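Local coordinates for ABC transporter ATP-binding protein (Sulfolobus tokodaii, PDB 2PJZ) that probably binds and hydrolyses ATP as the nucleotide-binding subunit of an ABC transporter, perhaps one for cobalt, at residues 3-8 and 25-30. Sequence-based numbering, arbitrary orientation.
Sequences QLKNVG and NLEVNG
Glu27 OE2 is met from opposite faces of its carboxylate plane: Gln3 NE2 gives it a long hydrogen bond of 3.3 Å, and Lys5 NZ closes a salt bridge to it at 2.8 Å. The second grip may be part-time, since it belongs to one of two modelled conformers of Lys5, whose chain bends back at chi2 (-63°) and chi3 although its CB points away from the neighbouring strand. Gln3 and Glu27 run side by side, Gln3 CG to Glu27 CG 4.0 Å, with amide and carboxylate planes nearly perpendicular (89°). With an alanine at Gln3, OE2 would probably lose the amide donor over one face and a gap would open beside the carboxylate. Beneath, Leu4 and Leu26 form a hydrogen-bonded antiparallel pair (Leu4 N to Leu26 O 2.8 Å, Leu26 N to Leu4 O 3.1 Å), their side chains on the buried face, against Ile60 and Ile179 respectively. At the corner, Asn25 OD1 accepts a hydrogen bond from Asn6 N, 2.8 Å away and above its carbonyl plane; a water joins Asn25 ND2 to Asn6 OD1, which Asn23 also binds. Opposite Ile24 the chain spends two residues, Asn6 (phi 60°) and Val7, fitting a G1 beta bulge in the hairpin of the antiparallel beta subdomain of ABC ATPases.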
# COMPACT_ATOMS: atom_id res chain seq x y z
N GLN A 3 9.21 -10.72 -4.36
CA GLN A 3 10.34 -10.91 -3.43
C GLN A 3 11.16 -9.63 -3.39
O GLN A 3 11.64 -9.19 -4.44
CB GLN A 3 11.28 -12.01 -3.89
CG GLN A 3 10.68 -13.41 -3.98
CD GLN A 3 11.55 -14.30 -4.83
OE1 GLN A 3 11.34 -14.42 -6.04
NE2 GLN A 3 12.59 -14.87 -4.21
N LEU A 4 11.31 -9.04 -2.19
CA LEU A 4 12.32 -7.97 -2.00
C LEU A 4 13.49 -8.60 -1.32
O LEU A 4 13.35 -9.18 -0.20
CB LEU A 4 11.77 -6.78 -1.17
CG LEU A 4 10.82 -5.79 -1.85
CD1 LEU A 4 9.57 -6.45 -2.45
CD2 LEU A 4 10.44 -4.68 -0.87
N LYS A 5 14.65 -8.58 -1.97
CA LYS A 5 15.84 -9.23 -1.39
C LYS A 5 16.96 -8.23 -1.14
O LYS A 5 17.69 -7.86 -2.08
CB LYS A 5 16.38 -10.39 -2.25
CG LYS A 5 15.34 -11.38 -2.80
CD LYS A 5 14.58 -12.16 -1.72
CE LYS A 5 15.46 -13.24 -1.00
NZ LYS A 5 14.66 -14.01 0.00
N ASN A 6 17.06 -7.78 0.10
CA ASN A 6 18.06 -6.81 0.56
C ASN A 6 17.93 -5.47 -0.20
O ASN A 6 18.90 -4.96 -0.76
CB ASN A 6 19.49 -7.37 0.39
CG ASN A 6 20.53 -6.55 1.15
OD1 ASN A 6 20.28 -6.13 2.27
ND2 ASN A 6 21.68 -6.33 0.53
N VAL A 7 16.71 -4.94 -0.22
CA VAL A 7 16.44 -3.69 -0.93
C VAL A 7 16.87 -2.48 -0.08
O VAL A 7 16.66 -2.45 1.13
CB VAL A 7 14.94 -3.59 -1.30
CG1 VAL A 7 14.61 -2.22 -1.94
CG2 VAL A 7 14.63 -4.71 -2.30
N GLY A 8 17.50 -1.50 -0.73
CA GLY A 8 17.82 -0.23 -0.05
C GLY A 8 17.31 0.88 -0.96
O GLY A 8 17.34 0.75 -2.20
N ASN A 25 13.63 -6.75 3.46
CA ASN A 25 13.34 -8.10 2.95
C ASN A 25 11.86 -8.45 3.12
O ASN A 25 11.26 -8.19 4.17
CB ASN A 25 14.19 -9.12 3.67
CG ASN A 25 15.65 -9.00 3.35
OD1 ASN A 25 16.09 -9.32 2.24
ND2 ASN A 25 16.43 -8.54 4.33
N LEU A 26 11.24 -9.00 2.07
CA LEU A 26 9.83 -9.36 2.14
C LEU A 26 9.51 -10.37 1.04
O LEU A 26 9.98 -10.20 -0.08
CB LEU A 26 8.95 -8.11 1.93
CG LEU A 26 7.43 -8.30 1.86
CD1 LEU A 26 6.91 -8.69 3.23
CD2 LEU A 26 6.72 -7.06 1.36
N GLU A 27 8.68 -11.38 1.34
CA GLU A 27 8.15 -12.24 0.26
C GLU A 27 6.65 -12.27 0.45
O GLU A 27 6.16 -12.46 1.58
CB GLU A 27 8.77 -13.68 0.24
CG GLU A 27 10.25 -13.62 -0.04
CD GLU A 27 10.95 -14.90 -0.44
OE1 GLU A 27 10.36 -15.98 -0.23
OE2 GLU A 27 12.10 -14.78 -0.96
N VAL A 28 5.93 -12.02 -0.64
CA VAL A 28 4.47 -12.01 -0.63
C VAL A 28 4.00 -12.95 -1.72
O VAL A 28 4.41 -12.82 -2.88
CB VAL A 28 3.92 -10.61 -0.94
CG1 VAL A 28 2.39 -10.65 -0.96
CG2 VAL A 28 4.38 -9.63 0.13
N ASN A 29 3.13 -13.90 -1.38
CA ASN A 29 2.53 -14.70 -2.44
C ASN A 29 1.09 -15.04 -2.14
O ASN A 29 0.78 -15.44 -1.01
CB ASN A 29 3.33 -15.97 -2.71
CG ASN A 29 3.34 -16.92 -1.55
OD1 ASN A 29 4.10 -16.74 -0.61
ND2 ASN A 29 2.52 -17.98 -1.63
N GLY A 30 0.23 -14.88 -3.14
CA GLY A 30 -1.12 -15.45 -3.11
C GLY A 30 -2.09 -14.68 -2.23
O GLY A 30 -3.22 -15.15 -1.98
O HOH W 1 19.27 -7.81 4.01